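Side-chain contacts in DegT/DnrJ/EryC1/StrS aminotransferase (Brucella abortus 2308, PDB 4QGR), which probably acts as a pyridoxal phosphate-dependent aminotransferase, as many members of the DegT/DnrJ/EryC1/StrS family do: residues 368-371 / 372-376; 310-314 / 315-319; 35-39 / 40-44. All coordinates share one frame; numbering follows the deposited sequence.

In the fold
Interactions 1 and 2 belong to one small region of the fold, their centres 11 Å apart, where helix 364-377 lies against helix 305-314 and the loop that follows it. They touch directly: Lys369 NZ lies 2.7 Å from Glu315 O, probably hydrogen-bonded, and the methyls of Val373 pack on Gln311, Glu315 and Ile317. Both lie away from the pyridoxal phosphate site. Interaction 3 is remote, with its centre 47 Å from that of interaction 1 and 43 Å from that of interaction 2. It reaches the second subunit and stands near the cofactor, the Ile39 side chain being about 8 Å from a bound pyridoxal phosphate.

Interaction 1: 368-371 / 372-376; sequences DKII and GVIRG
Arg375 packs along Ile371 one turn further along the alpha-helix 364-377, the last helix of the chain, whose i to i+4 backbone bonds bring residues four apart side by side. The Arg375 side chain can be followed outward. Its CB sits 3.5 Å from Ile371 O. With CG anti to the carbonyl carbon and beside the backbone N (chi1 -66°), the chain bends back over the preceding turn, and CG comes to 3.2 Å from the same oxygen, Ile371 O. CD then leans on the branch methyl, Ile371 CG2, at 3.7 Å, the two side chains running side by side in the same direction. A bend at chi3 (69°) turns the guanidinium out of this line. There NH1 forms a salt bridge with Asp280 and a weak hydrogen bond to Ala277 O, tying the helix to the end of helix 247-278 and the residues just beyond it. Asp368 is tied to the same long helix by a salt bridge from OD1 to Arg273.

The buried face is apolar. Ile370 and Ile374 also lie side by side, Ile370 CG2 meeting Ile374 CD1 at 3.9 Å; Tyr274 and Leu278 of helix 247-278 flank this pair, and Leu308 and Leu312 of helix 305-314 press on Ile374. Val373 CG2 lies 3.3 Å from Lys369 O. Between Arg375 and Ile371 the backbone is bonded as well: Arg375 N donates to Ile371 O at 3.0 Å.

Interaction 2: 310-314 / 315-319; sequences AQLQA and EGIPS
Leu312 and Ile317 close the end of helix 305-314 in a Schellman motif, with Gly316, at positive phi, as the C-prime residue. Ile317 N bonds back to Leu312 O at 2.8 Å, and Gly316 N to Gln313 O at 2.9 Å. Neither donor uses a lone pair; Gly316 N stands well above its carbonyl plane, 68° out of it. A weak bond from Glu315 N also reaches Leu312 O.

The packed side lies within this reversal. The Leu312 and Ile317 side chains cross obliquely, Leu312 CD2 meeting Ile317 CG2 at 3.9 Å, while Ile317 CB rests 3.3 Å from Leu312 O. Leu354 of strand 353-356 packs on Leu312, and Met9 and Pro357 on Ile317.

The other side is looser. Gln311 and Glu315 run side by side, the Gln311 chain bent at chi2 (57°) so that its amide comes alongside the carboxylate. Their planes are 35° apart, and Gln311 NE2 stays 3.6 Å from Glu315 OE2, a longer approach than any of the backbone bonds. At the exposed Gln313 a CA-H...O contact finishes the turn, with Gln313 CA 3.4 Å from Ile317 O.

Interaction 3: 35-39 / 40-44; sequences EGRYI and LGPEV
The carboxylates of Glu35 and Glu43 are bridged by a water, their nearest oxygens, Glu35 OE1 and Glu43 OE2, 4.3 Å apart. The water donates to Glu35 OE1 and to Glu43 OE1, each at 2.8 Å. Lys31 forms salt bridges to both groups, through Glu35 OE1 and Glu43 OE2, and so probably offsets the like charges. Another flat group, the Tyr38 ring, has Gly36 CA 3.4 Å above one face and offset toward the rim. It also stacks with Tyr204 and packs on Pro197, both of the second subunit, while its OH is hydrogen-bonded to Val33 O.

No hydrogen bond joins the two segments directly; the turn between packs through apolar contacts and one CA-H...O contact. Arg37, extended from CG to NE, crosses Pro42 at about a right angle, Arg37 CD meeting Pro42 CD at 4.0 Å. Gly41 CA makes the CA-H...O contact with Arg37 O at 3.4 Å, and Thr247 OG1 is hydrogen-bonded to both Arg37 O and Gly41 N. Ile39 CG2 approaches Leu40 CG at 4.1 Å, and Arg244 touches both side chains.

This is the short loop that joins helix 22-35 to helix 42-55. Its apex lies at the dimer interface, close to a bound pyridoxal phosphate and to Asn242, consistent with the shared, interfacial active sites of fold-type I aminotransferases.

Interaction 1: 368-371 / 372-376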
ATOM      1  N   ASP A 368       4.781  33.214  20.665  1.00 23.04           N
ATOM      2  CA  ASP A 368       4.508  34.065  21.818  1.00 24.92           C
ATOM      3  C   ASP A 368       3.040  34.030  22.231  1.00 24.23           C
ATOM      4  O   ASP A 368       2.725  34.043  23.402  1.00 24.47           O
ATOM      5  CB  ASP A 368       4.906  35.526  21.534  1.00 26.47           C
ATOM      6  CG  ASP A 368       6.418  35.722  21.419  1.00 27.99           C
ATOM      7  OD1 ASP A 368       7.196  34.808  21.773  1.00 29.93           O
ATOM      8  OD2 ASP A 368       6.829  36.791  20.946  1.00 28.79           O
ATOM      9  N   LYS A 369       2.149  34.019  21.252  1.00 24.56           N
ATOM     10  CA  LYS A 369       0.730  34.030  21.522  1.00 24.49           C
ATOM     11  C   LYS A 369       0.341  32.727  22.210  1.00 22.56           C
ATOM     12  O   LYS A 369      -0.411  32.718  23.217  1.00 21.13           O
ATOM     13  CB  LYS A 369      -0.053  34.200  20.225  1.00 26.05           C
ATOM     14  CG  LYS A 369      -1.541  34.362  20.446  1.00 28.34           C
ATOM     15  CD  LYS A 369      -2.337  34.112  19.176  1.00 29.64           C
ATOM     16  CE  LYS A 369      -3.761  34.623  19.366  1.00 32.72           C
ATOM     17  NZ  LYS A 369      -4.658  34.202  18.241  1.00 34.47           N
ATOM     18  N   ILE A 370       0.887  31.627  21.688  1.00 20.64           N
ATOM     19  CA  ILE A 370       0.595  30.314  22.250  1.00 19.97           C
ATOM     20  C   ILE A 370       1.106  30.270  23.684  1.00 19.83           C
ATOM     21  O   ILE A 370       0.386  29.899  24.594  1.00 19.37           O
ATOM     22  CB  ILE A 370       1.216  29.183  21.393  1.00 19.46           C
ATOM     23  CG1 ILE A 370       0.574  29.115  19.996  1.00 19.45           C
ATOM     24  CG2 ILE A 370       1.067  27.843  22.077  1.00 19.25           C
ATOM     25  CD1 ILE A 370       1.407  28.418  18.956  1.00 19.58           C
ATOM     26  N   ILE A 371       2.357  30.659  23.885  1.00 20.35           N
ATOM     27  CA  ILE A 371       2.925  30.704  25.237  1.00 21.17           C
ATOM     28  C   ILE A 371       2.039  31.535  26.166  1.00 21.94           C
ATOM     29  O   ILE A 371       1.789  31.154  27.298  1.00 22.76           O
ATOM     30  CB  ILE A 371       4.391  31.217  25.216  1.00 21.85           C
ATOM     31  CG1 ILE A 371       5.298  30.109  24.721  1.00 22.01           C
ATOM     32  CG2 ILE A 371       4.863  31.691  26.587  1.00 22.99           C
ATOM     33  CD1 ILE A 371       6.603  30.603  24.138  1.00 22.95           C
ATOM     34  N   GLY A 372       1.577  32.665  25.680  1.00 22.25           N
ATOM     35  CA  GLY A 372       0.804  33.587  26.498  1.00 23.16           C
ATOM     36  C   GLY A 372      -0.502  32.962  26.963  1.00 23.00           C
ATOM     37  O   GLY A 372      -0.932  33.155  28.083  1.00 22.98           O
ATOM     38  N   VAL A 373      -1.153  32.224  26.084  1.00 22.78           N
ATOM     39  CA  VAL A 373      -2.449  31.680  26.425  1.00 23.09           C
ATOM     40  C   VAL A 373      -2.273  30.584  27.455  1.00 22.89           C
ATOM     41  O   VAL A 373      -3.062  30.496  28.416  1.00 22.57           O
ATOM     42  CB  VAL A 373      -3.193  31.162  25.167  1.00 23.76           C
ATOM     43  CG1 VAL A 373      -4.473  30.433  25.556  1.00 24.46           C
ATOM     44  CG2 VAL A 373      -3.512  32.306  24.229  1.00 23.96           C
ATOM     45  N   ILE A 374      -1.229  29.762  27.284  1.00 22.16           N
ATOM     46  CA  ILE A 374      -0.985  28.663  28.199  1.00 22.06           C
ATOM     47  C   ILE A 374      -0.632  29.206  29.605  1.00 23.70           C
ATOM     48  O   ILE A 374      -1.187  28.751  30.610  1.00 24.21           O
ATOM     49  CB  ILE A 374       0.115  27.713  27.667  1.00 21.28           C
ATOM     50  CG1 ILE A 374      -0.351  27.060  26.360  1.00 20.86           C
ATOM     51  CG2 ILE A 374       0.467  26.638  28.703  1.00 21.82           C
ATOM     52  CD1 ILE A 374       0.699  26.258  25.634  1.00 19.59           C
ATOM     53  N   ARG A 375       0.263  30.182  29.662  1.00 23.86           N
ATOM     54  CA  ARG A 375       0.672  30.783  30.929  1.00 25.99           C
ATOM     55  C   ARG A 375      -0.542  31.452  31.616  1.00 26.87           C
ATOM     56  O   ARG A 375      -0.764  31.306  32.832  1.00 27.32           O
ATOM     57  CB  ARG A 375       1.794  31.803  30.699  1.00 26.78           C
ATOM     58  CG  ARG A 375       3.107  31.181  30.213  1.00 27.67           C
ATOM     59  CD  ARG A 375       4.232  32.200  30.187  1.00 28.80           C
ATOM     60  NE  ARG A 375       4.550  32.549  31.568  1.00 30.84           N
ATOM     61  CZ  ARG A 375       5.286  31.792  32.375  1.00 31.23           C
ATOM     62  NH1 ARG A 375       5.834  30.657  31.944  1.00 31.35           N
ATOM     63  NH2 ARG A 375       5.475  32.155  33.622  1.00 34.59           N
ATOM     64  N   GLY A 376      -1.350  32.145  30.812  1.00 27.11           N
ATOM     65  CA  GLY A 376      -2.530  32.831  31.315  1.00 27.35           C
ATOM     66  C   GLY A 376      -3.539  31.857  31.883  1.00 27.43           C
ATOM     67  O   GLY A 376      -4.115  32.106  32.933  1.00 27.11           O
TER

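Interaction 2: 310-314 / 315-319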
ATOM      1  N   ALA A 310      -9.458  23.883  25.156  1.00 17.91           N
ATOM      2  CA  ALA A 310     -10.601  24.704  24.769  1.00 18.57           C
ATOM      3  C   ALA A 310     -10.224  26.191  24.732  1.00 19.66           C
ATOM      4  O   ALA A 310     -10.693  26.941  23.873  1.00 19.53           O
ATOM      5  CB  ALA A 310     -11.749  24.486  25.770  1.00 19.33           C
ATOM      6  N   GLN A 311      -9.458  26.632  25.728  1.00 20.42           N
ATOM      7  CA  GLN A 311      -9.024  28.002  25.772  1.00 22.07           C
ATOM      8  C   GLN A 311      -8.096  28.277  24.599  1.00 20.94           C
ATOM      9  O   GLN A 311      -8.131  29.366  24.023  1.00 20.84           O
ATOM     10  CB  GLN A 311      -8.325  28.304  27.107  1.00 23.94           C
ATOM     11  CG  GLN A 311      -7.808  29.724  27.236  1.00 27.40           C
ATOM     12  CD  GLN A 311      -8.911  30.757  27.049  1.00 30.83           C
ATOM     13  OE1 GLN A 311     -10.053  30.516  27.401  1.00 35.11           O
ATOM     14  NE2 GLN A 311      -8.578  31.892  26.455  1.00 34.11           N
ATOM     15  N   LEU A 312      -7.225  27.320  24.265  1.00 19.38           N
ATOM     16  CA  LEU A 312      -6.350  27.507  23.107  1.00 19.07           C
ATOM     17  C   LEU A 312      -7.198  27.669  21.819  1.00 19.15           C
ATOM     18  O   LEU A 312      -7.002  28.606  21.026  1.00 18.81           O
ATOM     19  CB  LEU A 312      -5.365  26.343  22.984  1.00 18.24           C
ATOM     20  CG  LEU A 312      -4.206  26.310  23.988  1.00 18.83           C
ATOM     21  CD1 LEU A 312      -3.566  24.920  23.944  1.00 18.28           C
ATOM     22  CD2 LEU A 312      -3.151  27.340  23.651  1.00 19.10           C
ATOM     23  N   GLN A 313      -8.211  26.825  21.659  1.00 19.82           N
ATOM     24  CA  GLN A 313      -9.074  26.922  20.485  1.00 20.64           C
ATOM     25  C   GLN A 313      -9.898  28.224  20.467  1.00 20.99           C
ATOM     26  O   GLN A 313     -10.077  28.796  19.402  1.00 21.10           O
ATOM     27  CB  GLN A 313     -10.025  25.761  20.343  1.00 22.05           C
ATOM     28  CG  GLN A 313     -10.529  25.708  18.912  1.00 24.83           C
ATOM     29  CD  GLN A 313     -11.584  24.670  18.691  1.00 30.29           C
ATOM     30  OE1 GLN A 313     -11.459  23.545  19.151  1.00 30.63           O
ATOM     31  NE2 GLN A 313     -12.631  25.033  17.944  1.00 35.38           N
ATOM     32  N   ALA A 314     -10.351  28.679  21.630  1.00 20.56           N
ATOM     33  CA  ALA A 314     -11.078  29.961  21.704  1.00 21.73           C
ATOM     34  C   ALA A 314     -10.192  31.122  21.245  1.00 22.18           C
ATOM     35  O   ALA A 314     -10.689  32.109  20.733  1.00 21.65           O
ATOM     36  CB  ALA A 314     -11.614  30.207  23.109  1.00 22.10           C
ATOM     37  N   GLU A 315      -8.869  30.990  21.406  1.00 22.58           N
ATOM     38  CA  GLU A 315      -7.924  31.992  20.935  1.00 23.83           C
ATOM     39  C   GLU A 315      -7.377  31.665  19.559  1.00 22.07           C
ATOM     40  O   GLU A 315      -6.403  32.268  19.121  1.00 22.28           O
ATOM     41  CB  GLU A 315      -6.761  32.139  21.919  1.00 25.98           C
ATOM     42  CG  GLU A 315      -7.143  32.727  23.265  1.00 29.56           C
ATOM     43  CD  GLU A 315      -7.547  34.184  23.185  1.00 34.28           C
ATOM     44  OE1 GLU A 315      -7.052  34.918  22.285  1.00 37.39           O
ATOM     45  OE2 GLU A 315      -8.420  34.575  23.986  1.00 38.30           O
ATOM     46  N   GLY A 316      -8.016  30.746  18.839  1.00 20.52           N
ATOM     47  CA  GLY A 316      -7.606  30.445  17.459  1.00 19.78           C
ATOM     48  C   GLY A 316      -6.374  29.572  17.332  1.00 19.34           C
ATOM     49  O   GLY A 316      -5.712  29.558  16.277  1.00 19.45           O
ATOM     50  N   ILE A 317      -6.063  28.815  18.385  1.00 18.57           N
ATOM     51  CA  ILE A 317      -4.865  27.969  18.390  1.00 18.30           C
ATOM     52  C   ILE A 317      -5.308  26.507  18.355  1.00 17.40           C
ATOM     53  O   ILE A 317      -5.992  26.056  19.273  1.00 18.38           O
ATOM     54  CB  ILE A 317      -3.987  28.263  19.634  1.00 19.14           C
ATOM     55  CG1 ILE A 317      -3.489  29.710  19.601  1.00 20.15           C
ATOM     56  CG2 ILE A 317      -2.835  27.282  19.724  1.00 19.13           C
ATOM     57  CD1 ILE A 317      -3.174  30.284  20.968  1.00 20.99           C
ATOM     58  N   PRO A 318      -4.953  25.783  17.281  1.00 16.76           N
ATOM     59  CA  PRO A 318      -5.264  24.350  17.231  1.00 16.31           C
ATOM     60  C   PRO A 318      -4.323  23.549  18.113  1.00 16.78           C
ATOM     61  O   PRO A 318      -3.156  23.962  18.335  1.00 16.95           O
ATOM     62  CB  PRO A 318      -5.025  24.002  15.767  1.00 15.76           C
ATOM     63  CG  PRO A 318      -3.921  24.949  15.359  1.00 16.29           C
ATOM     64  CD  PRO A 318      -4.249  26.225  16.055  1.00 16.03           C
ATOM     65  N   SER A 319      -4.834  22.426  18.624  1.00 15.99           N
ATOM     66  CA  SER A 319      -3.997  21.484  19.396  1.00 15.52           C
ATOM     67  C   SER A 319      -4.637  20.115  19.275  1.00 15.63           C
ATOM     68  O   SER A 319      -5.833  20.004  18.988  1.00 16.77           O
ATOM     69  CB  SER A 319      -3.885  21.921  20.842  1.00 15.82           C
ATOM     70  OG  SER A 319      -5.151  21.925  21.528  1.00 15.98           O
TER

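Interaction 3: 35-39 / 40-44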
ATOM      1  N   GLU A  35       7.843  12.299 -18.126  1.00 20.21           N
ATOM      2  CA  GLU A  35       8.775  11.224 -18.441  1.00 21.92           C
ATOM      3  C   GLU A  35       8.112   9.857 -18.530  1.00 21.18           C
ATOM      4  O   GLU A  35       8.599   8.980 -19.224  1.00 21.03           O
ATOM      5  CB  GLU A  35       9.956  11.230 -17.467  1.00 23.35           C
ATOM      6  CG  GLU A  35      10.941  12.368 -17.750  1.00 25.26           C
ATOM      7  CD  GLU A  35      12.238  12.303 -16.942  1.00 27.14           C
ATOM      8  OE1 GLU A  35      12.318  11.540 -15.929  1.00 25.76           O
ATOM      9  OE2 GLU A  35      13.185  13.040 -17.364  1.00 29.98           O
ATOM     10  N   GLY A  36       6.997   9.661 -17.844  1.00 20.96           N
ATOM     11  CA  GLY A  36       6.201   8.440 -18.050  1.00 21.54           C
ATOM     12  C   GLY A  36       6.716   7.206 -17.339  1.00 21.58           C
ATOM     13  O   GLY A  36       6.342   6.095 -17.689  1.00 22.34           O
ATOM     14  N   ARG A  37       7.609   7.383 -16.367  1.00 21.55           N
ATOM     15  CA  ARG A  37       8.194   6.275 -15.628  1.00 21.26           C
ATOM     16  C   ARG A  37       7.611   6.304 -14.225  1.00 19.11           C
ATOM     17  O   ARG A  37       8.283   6.544 -13.230  1.00 18.36           O
ATOM     18  CB  ARG A  37       9.694   6.400 -15.597  1.00 23.61           C
ATOM     19  CG  ARG A  37      10.256   6.423 -17.003  1.00 27.02           C
ATOM     20  CD  ARG A  37      11.746   6.279 -16.996  1.00 30.31           C
ATOM     21  NE  ARG A  37      12.251   6.551 -18.332  1.00 36.05           N
ATOM     22  CZ  ARG A  37      13.415   6.126 -18.791  1.00 39.99           C
ATOM     23  NH1 ARG A  37      14.197   5.356 -18.031  1.00 44.21           N
ATOM     24  NH2 ARG A  37      13.777   6.436 -20.029  1.00 42.39           N
ATOM     25  N   TYR A  38       6.333   6.016 -14.175  1.00 17.68           N
ATOM     26  CA  TYR A  38       5.532   6.252 -12.979  1.00 16.52           C
ATOM     27  C   TYR A  38       5.782   5.233 -11.881  1.00 16.23           C
ATOM     28  O   TYR A  38       5.398   5.467 -10.721  1.00 15.26           O
ATOM     29  CB  TYR A  38       4.049   6.252 -13.373  1.00 16.45           C
ATOM     30  CG  TYR A  38       3.750   7.285 -14.415  1.00 16.44           C
ATOM     31  CD1 TYR A  38       4.046   8.634 -14.196  1.00 16.73           C
ATOM     32  CD2 TYR A  38       3.181   6.930 -15.625  1.00 17.28           C
ATOM     33  CE1 TYR A  38       3.836   9.596 -15.184  1.00 16.69           C
ATOM     34  CE2 TYR A  38       2.951   7.874 -16.614  1.00 17.86           C
ATOM     35  CZ  TYR A  38       3.243   9.227 -16.365  1.00 17.48           C
ATOM     36  OH  TYR A  38       2.992  10.167 -17.342  1.00 18.65           O
ATOM     37  N   ILE A  39       6.348   4.088 -12.238  1.00 16.08           N
ATOM     38  CA  ILE A  39       6.634   3.057 -11.273  1.00 16.26           C
ATOM     39  C   ILE A  39       8.133   2.801 -11.238  1.00 16.70           C
ATOM     40  O   ILE A  39       8.721   2.389 -12.242  1.00 17.04           O
ATOM     41  CB  ILE A  39       5.925   1.728 -11.645  1.00 16.51           C
ATOM     42  CG1 ILE A  39       4.410   1.924 -11.778  1.00 16.41           C
ATOM     43  CG2 ILE A  39       6.286   0.642 -10.684  1.00 16.41           C
ATOM     44  CD1 ILE A  39       3.664   2.234 -10.484  1.00 15.81           C
ATOM     45  N   LEU A  40       8.724   2.981 -10.072  1.00 16.28           N
ATOM     46  CA  LEU A  40      10.176   2.838  -9.898  1.00 17.39           C
ATOM     47  C   LEU A  40      10.991   3.564 -10.968  1.00 17.74           C
ATOM     48  O   LEU A  40      11.976   3.034 -11.534  1.00 17.35           O
ATOM     49  CB  LEU A  40      10.555   1.365  -9.811  1.00 18.26           C
ATOM     50  CG  LEU A  40       9.855   0.549  -8.731  1.00 18.75           C
ATOM     51  CD1 LEU A  40      10.195  -0.925  -8.854  1.00 20.47           C
ATOM     52  CD2 LEU A  40      10.177   1.079  -7.351  1.00 18.79           C
ATOM     53  N   GLY A  41      10.619   4.814 -11.211  1.00 17.03           N
ATOM     54  CA  GLY A  41      11.390   5.674 -12.105  1.00 17.95           C
ATOM     55  C   GLY A  41      12.615   6.158 -11.390  1.00 17.61           C
ATOM     56  O   GLY A  41      12.837   5.817 -10.227  1.00 16.21           O
ATOM     57  N   PRO A  42      13.431   6.970 -12.073  1.00 18.48           N
ATOM     58  CA  PRO A  42      14.755   7.280 -11.545  1.00 18.02           C
ATOM     59  C   PRO A  42      14.782   7.952 -10.203  1.00 16.93           C
ATOM     60  O   PRO A  42      15.682   7.691  -9.425  1.00 16.34           O
ATOM     61  CB  PRO A  42      15.360   8.208 -12.602  1.00 19.82           C
ATOM     62  CG  PRO A  42      14.665   7.789 -13.847  1.00 21.02           C
ATOM     63  CD  PRO A  42      13.276   7.400 -13.471  1.00 19.38           C
ATOM     64  N   GLU A  43      13.783   8.795  -9.923  1.00 16.15           N
ATOM     65  CA  GLU A  43      13.725   9.511  -8.670  1.00 15.54           C
ATOM     66  C   GLU A  43      13.665   8.567  -7.460  1.00 14.67           C
ATOM     67  O   GLU A  43      14.135   8.925  -6.397  1.00 13.75           O
ATOM     68  CB  GLU A  43      12.528  10.498  -8.634  1.00 15.53           C
ATOM     69  CG  GLU A  43      12.696  11.742  -9.516  1.00 16.67           C
ATOM     70  CD  GLU A  43      12.357  11.538 -10.989  1.00 17.32           C
ATOM     71  OE1 GLU A  43      12.174  10.406 -11.465  1.00 17.64           O
ATOM     72  OE2 GLU A  43      12.316  12.549 -11.713  1.00 19.45           O
ATOM     73  N   VAL A  44      13.124   7.363  -7.623  1.00 14.24           N
ATOM     74  CA  VAL A  44      13.030   6.446  -6.490  1.00 14.61           C
ATOM     75  C   VAL A  44      14.426   6.056  -5.983  1.00 14.93           C
ATOM     76  O   VAL A  44      14.763   6.273  -4.833  1.00 15.02           O
ATOM     77  CB  VAL A  44      12.148   5.222  -6.789  1.00 14.27           C
ATOM     78  CG1 VAL A  44      12.019   4.345  -5.562  1.00 14.76           C
ATOM     79  CG2 VAL A  44      10.755   5.676  -7.194  1.00 13.95           C
TER
HETATM   80  O   HOH W   1      10.874  10.126 -13.973  1.00 21.99           O